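Side-chain contacts in endo-b-1,4-glucanase (Nasutitermes takasagoensis, PDB 1KS8), which probably hydrolyses internal beta-1,4-glucosidic bonds of cellulose and related beta-glucans as a family 9 glycosyl hydrolase: residues 72-77 and 215-220; 98-103 and 171-176; 162-167 and 222-227; 183-188 and 229-234. All coordinates share one frame; numbering follows the deposited sequence.

In the fold
All four contacts join helices that do not follow each other directly in the chain of the (alpha/alpha)6 fold. Contact 1 joins helix 62-78 to helix 212-226, and contact 3 joins helix 149-165 to the later turns of 212-226; their centres are about 9 Å apart and Ile77 packs against Ile164 and Arg224. Contacts 2 and 4 share helix 171-190, yet lie about 19 Å apart between centres and do not touch. Both segments of contact 2 fall between 72-77 and 215-220, and contact 2 closes before contact 4 opens. Contact 3 interlocks along the chain with each of the other three, and contacts 1 and 4 also cross, so non-adjacent helices are knitted into one domain.

Contact 1: 72-77 and 215-220; sequences LAWGLI and LVWAAA
Trp217 points the rim of its indole at the flat side of Trp74, making a T-shaped pair. The six-membered rings stand at 73° with centroids 5.4 Å apart, and one atom does the touching: CH2 of Trp217 sits above the Trp74 face, displaced toward the rim, 3.7 Å from CZ3 of Trp74. Both residues hold CG anti to the backbone N (chi1 -171° for Trp74, 178° for Trp217), which sends the long indoles into the space between two helices whose nearest CA atoms, those of Trp74 and Trp217, are 12.2 Å apart. Helices 62-78 and 212-226 of the (alpha/alpha)6 fold are thus bridged by aromatic rings in a buried layer, which Trp221 and Phe312 extend with further edge-to-face contacts. The other end of the Trp217 indole is fixed by a hydrogen bond from NE1 to OE2 of Glu154. Lys256 makes a cation-pi contact with Trp217, and the Trp217 side chain lies about 4 Å from that of Glu214, a calcium ligand in another structure of this protein.

Contact 2: 98-103 and 171-176; sequences WATDYF and GTYSNN
Thr100 meets Tyr173 through its hydroxyl: OG1 forms a hydrogen bond of 2.7 Å with the phenol OH of Tyr173, approaching the ring at its edge and near its plane. With OG1 set between the backbone N and the carbonyl carbon (chi1 57°), the hydroxyl is also near its own helix, where it makes weak hydrogen bonds to the carbonyls of Val96 and Lys97. Its methyl group packs instead on Ala162 of helix 149-165. The next residue, Asp101, reaches the same phenol oxygen: OD1 lies 2.6 Å from Tyr173 OH, at most a weak hydrogen bond, since the phenol proton has another acceptor within reach, and the carboxylate is turned 77° from the ring plane. Helix 89-106 of the (alpha/alpha)6 fold is in this way linked to the first turn of helix 171-190 through Tyr173, which extends from the latter, its CG anti to the backbone N (chi1 -173°), across a gap of 9.6 Å between the CA atoms of Asp101 and Tyr173. A phenylalanine in its place would probably leave Thr100 OG1 and Asp101 OD1 without the oxygen that links them across the helices. The other carboxylate oxygen of Asp101, OD2, forms a salt bridge with Lys97, and the same lysine makes a cation-pi contact with the Tyr173 ring. Phe166 meets that ring in an edge-to-face pair.

Contact 3: 162-167 and 222-227; sequences ASIVFR and LYRATN
Ile164 and Ala225 supply the apolar part of this close helix approach, in which their CA atoms are only 5.8 Å apart. CG1 of Ile164 rests 3.8 Å from CB of Ala225, while the terminal CD1 meets the aliphatic stem of Arg224, 3.6 Å from its CG, the two side chains crossing at about a right angle. CG1 lies anti to the carbonyl carbon (chi1 -64°) and CD1 anti to CA (chi2 171°), an extended chain that carries CD1 to Arg224. Cutting Ile164 back to alanine removes CG1 and CD1, and would probably leave a gap between Ala225 CB and the Arg224 stem. Ser163 OG also packs on Ala225 CB, at 3.5 Å. Among the polar links, water 1 donates to Ser163 OG and to Ala225 O, each at 2.9 Å, and Ser163 OG is also hydrogen-bonded to Ala160 O. Arg224 NH2 forms a salt bridge with Asp78 OD2. Helices 149-165 and 212-226 thus meet near their C-terminal ends, with Ile77 of helix 62-78 against both Ile164 and Arg224, and helix 171-190 touching Ala162 and Thr226.

Contact 4: 183-188 and 229-234; sequences QLFDFA and NTYLNT
Within the (alpha/alpha)6 fold, Phe185 of helix 171-190 and Tyr231 of helix 229-241 form an offset edge-to-face pair that links the two helices. The edge of Tyr231 is turned to the face of Phe185, the ring planes standing 76° apart with 5.9 Å between centroids. The side chains run in opposite directions and slide past one another. CE1 of Tyr231 and CD2 of Phe185 are the closest atoms, 3.9 Å apart, and that CD2 lies in the plane of the tyrosine ring. Phe185 reaches out toward helix 229-241 because its CG is anti to the backbone N (chi1 175°). One turn further along helix 229-241, Thr234 brings its methyl to the edge of the phenylalanine, CG2 to Phe185 CZ measuring 4.0 Å. Leu222 of helix 212-226 packs on both Phe185 and Tyr231, so that a third helix contributes to the same apolar cluster. Phe185 is about 8 Å, side chain to side chain, from Glu214, a calcium ligand in another structure of this protein. Farther out the contact turns polar: water 2 lies 2.6 Å from Tyr231 OH, near the tyrosine ring plane, and donates a weak hydrogen bond of 3.0 Å to Asp186 OD2.

Contact 1: 72-77 and 215-220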
loop_
_atom_site.group_PDB
_atom_site.type_symbol
_atom_site.label_atom_id
_atom_site.label_comp_id
_atom_site.label_asym_id
_atom_site.label_seq_id
_atom_site.Cartn_x
_atom_site.Cartn_y
_atom_site.Cartn_z
ATOM N N LEU A 72 3.303 -2.765 -4.275
ATOM C CA LEU A 72 4.652 -2.309 -4.583
ATOM C C LEU A 72 5.397 -3.411 -5.338
ATOM O O LEU A 72 6.072 -3.140 -6.328
ATOM C CB LEU A 72 5.415 -1.942 -3.304
ATOM C CG LEU A 72 4.986 -0.659 -2.583
ATOM C CD1 LEU A 72 5.910 -0.438 -1.399
ATOM C CD2 LEU A 72 5.041 0.542 -3.534
ATOM N N ALA A 73 5.266 -4.654 -4.879
ATOM C CA ALA A 73 5.936 -5.773 -5.541
ATOM C C ALA A 73 5.382 -5.956 -6.954
ATOM O O ALA A 73 6.123 -6.229 -7.894
ATOM C CB ALA A 73 5.743 -7.055 -4.728
ATOM N N TRP A 74 4.071 -5.800 -7.093
ATOM C CA TRP A 74 3.395 -5.940 -8.380
ATOM C C TRP A 74 4.001 -4.982 -9.408
ATOM O O TRP A 74 4.301 -5.373 -10.539
ATOM C CB TRP A 74 1.905 -5.658 -8.176
ATOM C CG TRP A 74 0.993 -5.948 -9.331
ATOM C CD1 TRP A 74 1.286 -6.634 -10.476
ATOM C CD2 TRP A 74 -0.392 -5.598 -9.414
ATOM N NE1 TRP A 74 0.163 -6.736 -11.266
ATOM C CE2 TRP A 74 -0.881 -6.108 -10.637
ATOM C CE3 TRP A 74 -1.268 -4.903 -8.570
ATOM C CZ2 TRP A 74 -2.212 -5.944 -11.036
ATOM C CZ3 TRP A 74 -2.592 -4.740 -8.967
ATOM C CH2 TRP A 74 -3.049 -5.259 -10.190
ATOM N N GLY A 75 4.194 -3.727 -9.012
ATOM C CA GLY A 75 4.772 -2.752 -9.918
ATOM C C GLY A 75 6.228 -3.056 -10.223
ATOM O O GLY A 75 6.705 -2.803 -11.329
ATOM N N LEU A 76 6.936 -3.596 -9.235
ATOM C CA LEU A 76 8.343 -3.952 -9.393
ATOM C C LEU A 76 8.503 -5.085 -10.398
ATOM O O LEU A 76 9.513 -5.169 -11.100
ATOM C CB LEU A 76 8.933 -4.392 -8.052
ATOM C CG LEU A 76 9.910 -3.442 -7.358
ATOM C CD1 LEU A 76 10.340 -4.055 -6.033
ATOM C CD2 LEU A 76 11.121 -3.194 -8.245
ATOM N N ILE A 77 7.508 -5.961 -10.456
ATOM C CA ILE A 77 7.539 -7.093 -11.375
ATOM C C ILE A 77 7.192 -6.686 -12.808
ATOM O O ILE A 77 7.936 -6.987 -13.742
ATOM C CB ILE A 77 6.553 -8.196 -10.926
ATOM C CG1 ILE A 77 6.979 -8.756 -9.565
ATOM C CG2 ILE A 77 6.496 -9.306 -11.976
ATOM C CD1 ILE A 77 5.913 -9.602 -8.887
ATOM N N LEU A 215 -9.069 -14.331 -1.051
ATOM C CA LEU A 215 -8.734 -15.727 -1.306
ATOM C C LEU A 215 -8.385 -15.922 -2.781
ATOM O O LEU A 215 -7.451 -16.648 -3.119
ATOM C CB LEU A 215 -9.904 -16.633 -0.907
ATOM C CG LEU A 215 -10.187 -16.699 0.598
ATOM C CD1 LEU A 215 -11.441 -17.525 0.856
ATOM C CD2 LEU A 215 -8.989 -17.305 1.316
ATOM N N VAL A 216 -9.135 -15.260 -3.657
ATOM C CA VAL A 216 -8.891 -15.358 -5.093
ATOM C C VAL A 216 -7.582 -14.646 -5.439
ATOM O O VAL A 216 -6.775 -15.147 -6.221
ATOM C CB VAL A 216 -10.041 -14.706 -5.898
ATOM C CG1 VAL A 216 -9.789 -14.868 -7.385
ATOM C CG2 VAL A 216 -11.376 -15.336 -5.511
ATOM N N TRP A 217 -7.390 -13.473 -4.846
ATOM C CA TRP A 217 -6.196 -12.654 -5.050
ATOM C C TRP A 217 -4.950 -13.444 -4.643
ATOM O O TRP A 217 -3.981 -13.530 -5.401
ATOM C CB TRP A 217 -6.349 -11.379 -4.209
ATOM C CG TRP A 217 -5.217 -10.375 -4.199
ATOM C CD1 TRP A 217 -4.532 -9.943 -3.096
ATOM C CD2 TRP A 217 -4.762 -9.558 -5.292
ATOM N NE1 TRP A 217 -3.695 -8.907 -3.427
ATOM C CE2 TRP A 217 -3.814 -8.647 -4.767
ATOM C CE3 TRP A 217 -5.066 -9.501 -6.660
ATOM C CZ2 TRP A 217 -3.171 -7.690 -5.561
ATOM C CZ3 TRP A 217 -4.424 -8.546 -7.451
ATOM C CH2 TRP A 217 -3.488 -7.655 -6.897
ATOM N N ALA A 218 -4.985 -14.034 -3.451
ATOM C CA ALA A 218 -3.863 -14.820 -2.946
ATOM C C ALA A 218 -3.590 -16.041 -3.825
ATOM O O ALA A 218 -2.437 -16.343 -4.144
ATOM C CB ALA A 218 -4.140 -15.262 -1.510
ATOM N N ALA A 219 -4.650 -16.742 -4.214
ATOM C CA ALA A 219 -4.500 -17.925 -5.053
ATOM C C ALA A 219 -3.874 -17.557 -6.392
ATOM O O ALA A 219 -3.002 -18.265 -6.895
ATOM C CB ALA A 219 -5.854 -18.595 -5.272
ATOM N N ALA A 220 -4.317 -16.445 -6.969
ATOM C CA ALA A 220 -3.781 -16.001 -8.250
ATOM C C ALA A 220 -2.293 -15.689 -8.138
ATOM O O ALA A 220 -1.504 -16.085 -8.994
ATOM C CB ALA A 220 -4.544 -14.777 -8.743
#

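Contact 2: 98-103 and 171-176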
loop_
_atom_site.group_PDB
_atom_site.type_symbol
_atom_site.label_atom_id
_atom_site.label_comp_id
_atom_site.label_asym_id
_atom_site.label_seq_id
_atom_site.Cartn_x
_atom_site.Cartn_y
_atom_site.Cartn_z
ATOM N N TRP A 98 11.346 -4.672 3.377
ATOM C CA TRP A 98 11.133 -4.132 4.713
ATOM C C TRP A 98 9.802 -4.649 5.249
ATOM O O TRP A 98 9.661 -4.918 6.440
ATOM C CB TRP A 98 11.134 -2.602 4.695
ATOM C CG TRP A 98 11.304 -2.033 6.065
ATOM C CD1 TRP A 98 10.320 -1.751 6.971
ATOM C CD2 TRP A 98 12.547 -1.778 6.729
ATOM N NE1 TRP A 98 10.875 -1.343 8.160
ATOM C CE2 TRP A 98 12.241 -1.351 8.040
ATOM C CE3 TRP A 98 13.890 -1.874 6.343
ATOM C CZ2 TRP A 98 13.232 -1.020 8.971
ATOM C CZ3 TRP A 98 14.876 -1.547 7.269
ATOM C CH2 TRP A 98 14.541 -1.125 8.567
ATOM N N ALA A 99 8.828 -4.799 4.359
ATOM C CA ALA A 99 7.523 -5.298 4.754
ATOM C C ALA A 99 7.521 -6.818 4.918
ATOM O O ALA A 99 7.055 -7.333 5.930
ATOM C CB ALA A 99 6.473 -4.881 3.726
ATOM N N THR A 100 8.058 -7.537 3.938
ATOM C CA THR A 100 8.054 -8.994 4.021
ATOM C C THR A 100 8.911 -9.570 5.147
ATOM O O THR A 100 8.579 -10.622 5.695
ATOM C CB THR A 100 8.424 -9.640 2.662
ATOM O OG1 THR A 100 9.698 -9.164 2.219
ATOM C CG2 THR A 100 7.367 -9.289 1.613
ATOM N N ASP A 101 10.001 -8.897 5.510
ATOM C CA ASP A 101 10.818 -9.387 6.618
ATOM C C ASP A 101 9.940 -9.385 7.865
ATOM O O ASP A 101 10.029 -10.277 8.710
ATOM C CB ASP A 101 12.026 -8.484 6.871
ATOM C CG ASP A 101 13.177 -8.764 5.933
ATOM O OD1 ASP A 101 13.152 -9.806 5.245
ATOM O OD2 ASP A 101 14.114 -7.941 5.900
ATOM N N TYR A 102 9.092 -8.368 7.975
ATOM C CA TYR A 102 8.191 -8.248 9.111
ATOM C C TYR A 102 7.094 -9.310 9.054
ATOM O O TYR A 102 6.773 -9.926 10.068
ATOM C CB TYR A 102 7.572 -6.847 9.145
ATOM C CG TYR A 102 6.477 -6.690 10.176
ATOM C CD1 TYR A 102 6.768 -6.668 11.540
ATOM C CD2 TYR A 102 5.145 -6.588 9.784
ATOM C CE1 TYR A 102 5.755 -6.545 12.490
ATOM C CE2 TYR A 102 4.127 -6.467 10.723
ATOM C CZ TYR A 102 4.437 -6.445 12.071
ATOM O OH TYR A 102 3.431 -6.317 12.999
ATOM N N PHE A 103 6.516 -9.534 7.876
ATOM C CA PHE A 103 5.469 -10.545 7.764
ATOM C C PHE A 103 5.988 -11.912 8.189
ATOM O O PHE A 103 5.254 -12.705 8.775
ATOM C CB PHE A 103 4.931 -10.631 6.332
ATOM C CG PHE A 103 4.375 -9.339 5.808
ATOM C CD1 PHE A 103 3.770 -8.422 6.664
ATOM C CD2 PHE A 103 4.437 -9.050 4.452
ATOM C CE1 PHE A 103 3.234 -7.235 6.172
ATOM C CE2 PHE A 103 3.904 -7.865 3.948
ATOM C CZ PHE A 103 3.303 -6.957 4.813
ATOM N N GLY A 171 17.645 -16.002 -4.332
ATOM C CA GLY A 171 16.872 -17.229 -4.397
ATOM C C GLY A 171 16.508 -17.823 -3.051
ATOM O O GLY A 171 15.405 -18.337 -2.876
ATOM N N THR A 172 17.433 -17.764 -2.099
ATOM C CA THR A 172 17.184 -18.308 -0.771
ATOM C C THR A 172 16.032 -17.567 -0.101
ATOM O O THR A 172 15.129 -18.187 0.460
ATOM C CB THR A 172 18.441 -18.209 0.115
ATOM O OG1 THR A 172 19.504 -18.964 -0.481
ATOM C CG2 THR A 172 18.157 -18.758 1.506
ATOM N N TYR A 173 16.058 -16.241 -0.172
ATOM C CA TYR A 173 14.998 -15.444 0.430
ATOM C C TYR A 173 13.694 -15.711 -0.315
ATOM O O TYR A 173 12.631 -15.824 0.294
ATOM C CB TYR A 173 15.350 -13.956 0.363
ATOM C CG TYR A 173 14.389 -13.066 1.119
ATOM C CD1 TYR A 173 14.135 -13.274 2.476
ATOM C CD2 TYR A 173 13.734 -12.016 0.479
ATOM C CE1 TYR A 173 13.252 -12.455 3.178
ATOM C CE2 TYR A 173 12.849 -11.191 1.171
ATOM C CZ TYR A 173 12.614 -11.418 2.517
ATOM O OH TYR A 173 11.743 -10.605 3.204
ATOM N N SER A 174 13.786 -15.824 -1.635
ATOM C CA SER A 174 12.615 -16.093 -2.457
ATOM C C SER A 174 11.931 -17.381 -2.007
ATOM O O SER A 174 10.710 -17.428 -1.868
ATOM C CB SER A 174 13.024 -16.204 -3.928
ATOM O OG SER A 174 11.922 -16.558 -4.740
ATOM N N ASN A 175 12.722 -18.426 -1.779
ATOM C CA ASN A 175 12.183 -19.709 -1.338
ATOM C C ASN A 175 11.491 -19.576 0.014
ATOM O O ASN A 175 10.424 -20.145 0.237
ATOM C CB ASN A 175 13.300 -20.752 -1.234
ATOM C CG ASN A 175 13.833 -21.180 -2.589
ATOM O OD1 ASN A 175 14.825 -21.904 -2.674
ATOM N ND2 ASN A 175 13.173 -20.742 -3.654
ATOM N N ASN A 176 12.115 -18.827 0.917
ATOM C CA ASN A 176 11.567 -18.614 2.250
ATOM C C ASN A 176 10.235 -17.876 2.158
ATOM O O ASN A 176 9.264 -18.246 2.813
ATOM C CB ASN A 176 12.568 -17.824 3.098
ATOM C CG ASN A 176 12.081 -17.591 4.512
ATOM O OD1 ASN A 176 11.471 -18.468 5.124
ATOM N ND2 ASN A 176 12.365 -16.409 5.047
#

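Contact 3: 162-167 and 222-227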
loop_
_atom_site.group_PDB
_atom_site.type_symbol
_atom_site.label_atom_id
_atom_site.label_comp_id
_atom_site.label_asym_id
_atom_site.label_seq_id
_atom_site.Cartn_x
_atom_site.Cartn_y
_atom_site.Cartn_z
ATOM N N ALA A 162 6.436 -10.988 -3.646
ATOM C CA ALA A 162 7.819 -10.709 -3.285
ATOM C C ALA A 162 8.746 -11.852 -3.702
ATOM O O ALA A 162 9.888 -11.613 -4.090
ATOM C CB ALA A 162 7.933 -10.462 -1.783
ATOM N N SER A 163 8.264 -13.090 -3.631
ATOM C CA SER A 163 9.107 -14.223 -4.011
ATOM C C SER A 163 9.508 -14.111 -5.479
ATOM O O SER A 163 10.593 -14.541 -5.868
ATOM C CB SER A 163 8.390 -15.558 -3.750
ATOM O OG SER A 163 7.384 -15.826 -4.712
ATOM N N ILE A 164 8.635 -13.524 -6.291
ATOM C CA ILE A 164 8.923 -13.334 -7.709
ATOM C C ILE A 164 9.980 -12.239 -7.853
ATOM O O ILE A 164 10.938 -12.372 -8.613
ATOM C CB ILE A 164 7.649 -12.931 -8.488
ATOM C CG1 ILE A 164 6.629 -14.071 -8.431
ATOM C CG2 ILE A 164 7.995 -12.595 -9.935
ATOM C CD1 ILE A 164 5.264 -13.705 -8.983
ATOM N N VAL A 165 9.808 -11.157 -7.103
ATOM C CA VAL A 165 10.747 -10.046 -7.139
ATOM C C VAL A 165 12.180 -10.496 -6.850
ATOM O O VAL A 165 13.123 -10.063 -7.514
ATOM C CB VAL A 165 10.352 -8.958 -6.104
ATOM C CG1 VAL A 165 11.472 -7.936 -5.951
ATOM C CG2 VAL A 165 9.071 -8.270 -6.540
ATOM N N PHE A 166 12.335 -11.381 -5.870
ATOM C CA PHE A 166 13.658 -11.851 -5.462
ATOM C C PHE A 166 14.114 -13.178 -6.058
ATOM O O PHE A 166 15.184 -13.680 -5.713
ATOM C CB PHE A 166 13.704 -11.931 -3.936
ATOM C CG PHE A 166 13.608 -10.593 -3.264
ATOM C CD1 PHE A 166 14.711 -9.748 -3.216
ATOM C CD2 PHE A 166 12.406 -10.156 -2.720
ATOM C CE1 PHE A 166 14.620 -8.486 -2.637
ATOM C CE2 PHE A 166 12.302 -8.893 -2.137
ATOM C CZ PHE A 166 13.410 -8.058 -2.097
ATOM N N ARG A 167 13.310 -13.728 -6.958
ATOM C CA ARG A 167 13.610 -15.007 -7.595
ATOM C C ARG A 167 15.059 -15.183 -8.050
ATOM O O ARG A 167 15.657 -16.237 -7.825
ATOM C CB ARG A 167 12.665 -15.214 -8.781
ATOM C CG ARG A 167 12.891 -16.488 -9.572
ATOM C CD ARG A 167 11.876 -16.592 -10.701
ATOM N NE ARG A 167 11.843 -15.372 -11.506
ATOM C CZ ARG A 167 11.032 -15.178 -12.543
ATOM N NH1 ARG A 167 10.180 -16.124 -12.912
ATOM N NH2 ARG A 167 11.075 -14.033 -13.211
ATOM N N LEU A 222 -0.187 -16.849 -5.916
ATOM C CA LEU A 222 0.549 -18.082 -5.666
ATOM C C LEU A 222 0.747 -18.848 -6.967
ATOM O O LEU A 222 1.791 -19.456 -7.180
ATOM C CB LEU A 222 -0.182 -18.944 -4.637
ATOM C CG LEU A 222 0.185 -18.578 -3.196
ATOM C CD1 LEU A 222 -0.774 -19.236 -2.229
ATOM C CD2 LEU A 222 1.625 -19.000 -2.921
ATOM N N TYR A 223 -0.251 -18.814 -7.845
ATOM C CA TYR A 223 -0.115 -19.496 -9.125
ATOM C C TYR A 223 1.010 -18.834 -9.915
ATOM O O TYR A 223 1.865 -19.506 -10.489
ATOM C CB TYR A 223 -1.410 -19.418 -9.933
ATOM C CG TYR A 223 -1.251 -19.930 -11.347
ATOM C CD1 TYR A 223 -0.859 -21.247 -11.593
ATOM C CD2 TYR A 223 -1.466 -19.091 -12.441
ATOM C CE1 TYR A 223 -0.684 -21.716 -12.894
ATOM C CE2 TYR A 223 -1.294 -19.551 -13.747
ATOM C CZ TYR A 223 -0.902 -20.863 -13.964
ATOM O OH TYR A 223 -0.725 -21.320 -15.251
ATOM N N ARG A 224 1.009 -17.507 -9.938
ATOM C CA ARG A 224 2.029 -16.768 -10.664
ATOM C C ARG A 224 3.432 -17.060 -10.138
ATOM O O ARG A 224 4.387 -17.136 -10.909
ATOM C CB ARG A 224 1.752 -15.263 -10.574
ATOM C CG ARG A 224 2.691 -14.416 -11.413
ATOM C CD ARG A 224 2.336 -12.943 -11.344
ATOM N NE ARG A 224 3.053 -12.187 -12.364
ATOM C CZ ARG A 224 2.763 -10.939 -12.712
ATOM N NH1 ARG A 224 1.767 -10.297 -12.115
ATOM N NH2 ARG A 224 3.453 -10.344 -13.676
ATOM N N ALA A 225 3.546 -17.232 -8.825
ATOM C CA ALA A 225 4.832 -17.486 -8.181
ATOM C C ALA A 225 5.309 -18.936 -8.201
ATOM O O ALA A 225 6.492 -19.202 -7.982
ATOM C CB ALA A 225 4.783 -16.992 -6.739
ATOM N N THR A 226 4.402 -19.870 -8.469
ATOM C CA THR A 226 4.762 -21.286 -8.466
ATOM C C THR A 226 4.513 -22.030 -9.772
ATOM O O THR A 226 5.159 -23.044 -10.043
ATOM C CB THR A 226 3.989 -22.035 -7.373
ATOM O OG1 THR A 226 2.586 -21.983 -7.670
ATOM C CG2 THR A 226 4.241 -21.402 -6.012
ATOM N N ASN A 227 3.574 -21.531 -10.569
ATOM C CA ASN A 227 3.207 -22.166 -11.831
ATOM C C ASN A 227 2.493 -23.472 -11.494
ATOM O O ASN A 227 2.349 -24.358 -12.337
ATOM C CB ASN A 227 4.447 -22.454 -12.684
ATOM C CG ASN A 227 4.097 -22.868 -14.102
ATOM O OD1 ASN A 227 4.945 -23.371 -14.843
ATOM N ND2 ASN A 227 2.847 -22.648 -14.492
HETATM O O HOH W 1 8.466 -17.318 -6.903
#

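Contact 4: 183-188 and 229-234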
loop_
_atom_site.group_PDB
_atom_site.type_symbol
_atom_site.label_atom_id
_atom_site.label_comp_id
_atom_site.label_asym_id
_atom_site.label_seq_id
_atom_site.Cartn_x
_atom_site.Cartn_y
_atom_site.Cartn_z
ATOM N N GLN A 183 1.768 -21.405 3.264
ATOM C CA GLN A 183 1.182 -21.713 4.560
ATOM C C GLN A 183 0.100 -20.713 4.944
ATOM O O GLN A 183 -0.947 -21.100 5.460
ATOM C CB GLN A 183 2.274 -21.749 5.630
ATOM C CG GLN A 183 3.388 -22.734 5.306
ATOM C CD GLN A 183 4.505 -22.708 6.323
ATOM O OE1 GLN A 183 4.844 -21.653 6.860
ATOM N NE2 GLN A 183 5.100 -23.868 6.579
ATOM N N LEU A 184 0.342 -19.430 4.692
ATOM C CA LEU A 184 -0.654 -18.418 5.025
ATOM C C LEU A 184 -1.902 -18.549 4.162
ATOM O O LEU A 184 -3.008 -18.281 4.633
ATOM C CB LEU A 184 -0.052 -17.014 4.906
ATOM C CG LEU A 184 0.796 -16.636 6.126
ATOM C CD1 LEU A 184 1.609 -15.388 5.832
ATOM C CD2 LEU A 184 -0.112 -16.427 7.332
ATOM N N PHE A 185 -1.739 -18.967 2.909
ATOM C CA PHE A 185 -2.905 -19.144 2.054
ATOM C C PHE A 185 -3.746 -20.298 2.588
ATOM O O PHE A 185 -4.968 -20.206 2.647
ATOM C CB PHE A 185 -2.519 -19.455 0.611
ATOM C CG PHE A 185 -3.705 -19.749 -0.264
ATOM C CD1 PHE A 185 -4.593 -18.735 -0.615
ATOM C CD2 PHE A 185 -3.979 -21.049 -0.672
ATOM C CE1 PHE A 185 -5.741 -19.012 -1.356
ATOM C CE2 PHE A 185 -5.124 -21.338 -1.414
ATOM C CZ PHE A 185 -6.007 -20.317 -1.754
ATOM N N ASP A 186 -3.085 -21.389 2.967
ATOM C CA ASP A 186 -3.794 -22.543 3.501
ATOM C C ASP A 186 -4.554 -22.135 4.755
ATOM O O ASP A 186 -5.703 -22.522 4.950
ATOM C CB ASP A 186 -2.809 -23.669 3.818
ATOM C CG ASP A 186 -2.402 -24.449 2.582
ATOM O OD1 ASP A 186 -1.404 -25.194 2.655
ATOM O OD2 ASP A 186 -3.087 -24.326 1.543
ATOM N N PHE A 187 -3.905 -21.343 5.604
ATOM C CA PHE A 187 -4.532 -20.862 6.828
ATOM C C PHE A 187 -5.770 -20.032 6.468
ATOM O O PHE A 187 -6.856 -20.250 7.005
ATOM C CB PHE A 187 -3.514 -20.026 7.624
ATOM C CG PHE A 187 -4.094 -19.298 8.811
ATOM C CD1 PHE A 187 -5.047 -19.895 9.631
ATOM C CD2 PHE A 187 -3.650 -18.016 9.125
ATOM C CE1 PHE A 187 -5.552 -19.223 10.746
ATOM C CE2 PHE A 187 -4.147 -17.339 10.237
ATOM C CZ PHE A 187 -5.100 -17.944 11.048
ATOM N N ALA A 188 -5.603 -19.094 5.540
ATOM C CA ALA A 188 -6.697 -18.231 5.109
ATOM C C ALA A 188 -7.863 -19.000 4.492
ATOM O O ALA A 188 -9.026 -18.690 4.744
ATOM C CB ALA A 188 -6.178 -17.205 4.108
ATOM N N ASN A 229 -0.591 -25.326 -11.129
ATOM C CA ASN A 229 -1.974 -25.242 -11.589
ATOM C C ASN A 229 -3.045 -25.314 -10.501
ATOM O O ASN A 229 -4.127 -24.753 -10.665
ATOM C CB ASN A 229 -2.240 -26.326 -12.640
ATOM C CG ASN A 229 -1.552 -26.041 -13.965
ATOM O OD1 ASN A 229 -1.562 -26.875 -14.873
ATOM N ND2 ASN A 229 -0.959 -24.859 -14.087
ATOM N N THR A 230 -2.759 -25.995 -9.395
ATOM C CA THR A 230 -3.743 -26.108 -8.319
ATOM C C THR A 230 -4.224 -24.735 -7.844
ATOM O O THR A 230 -5.406 -24.548 -7.549
ATOM C CB THR A 230 -3.179 -26.883 -7.103
ATOM O OG1 THR A 230 -4.213 -27.050 -6.125
ATOM C CG2 THR A 230 -2.024 -26.126 -6.470
ATOM N N TYR A 231 -3.304 -23.778 -7.777
ATOM C CA TYR A 231 -3.644 -22.432 -7.337
ATOM C C TYR A 231 -4.519 -21.708 -8.354
ATOM O O TYR A 231 -5.428 -20.969 -7.981
ATOM C CB TYR A 231 -2.370 -21.630 -7.068
ATOM C CG TYR A 231 -1.629 -22.072 -5.825
ATOM C CD1 TYR A 231 -2.224 -21.984 -4.566
ATOM C CD2 TYR A 231 -0.333 -22.574 -5.906
ATOM C CE1 TYR A 231 -1.541 -22.382 -3.416
ATOM C CE2 TYR A 231 0.357 -22.975 -4.763
ATOM C CZ TYR A 231 -0.251 -22.875 -3.526
ATOM O OH TYR A 231 0.433 -23.258 -2.394
ATOM N N LEU A 232 -4.246 -21.922 -9.638
ATOM C CA LEU A 232 -5.042 -21.287 -10.683
ATOM C C LEU A 232 -6.467 -21.825 -10.642
ATOM O O LEU A 232 -7.432 -21.065 -10.727
ATOM C CB LEU A 232 -4.435 -21.552 -12.061
ATOM C CG LEU A 232 -5.233 -20.984 -13.238
ATOM C CD1 LEU A 232 -5.375 -19.475 -13.089
ATOM C CD2 LEU A 232 -4.537 -21.331 -14.542
ATOM N N ASN A 233 -6.594 -23.143 -10.509
ATOM C CA ASN A 233 -7.903 -23.779 -10.451
ATOM C C ASN A 233 -8.692 -23.247 -9.265
ATOM O O ASN A 233 -9.878 -22.943 -9.385
ATOM C CB ASN A 233 -7.748 -25.297 -10.344
ATOM C CG ASN A 233 -7.200 -25.918 -11.616
ATOM O OD1 ASN A 233 -6.742 -27.061 -11.613
ATOM N ND2 ASN A 233 -7.255 -25.170 -12.715
ATOM N N THR A 234 -8.031 -23.134 -8.118
ATOM C CA THR A 234 -8.682 -22.619 -6.923
ATOM C C THR A 234 -9.099 -21.165 -7.149
ATOM O O THR A 234 -10.228 -20.784 -6.854
ATOM C CB THR A 234 -7.742 -22.700 -5.700
ATOM O OG1 THR A 234 -7.482 -24.076 -5.389
ATOM C CG2 THR A 234 -8.372 -22.025 -4.496
HETATM O O HOH W 2 -0.997 -23.152 -0.177
#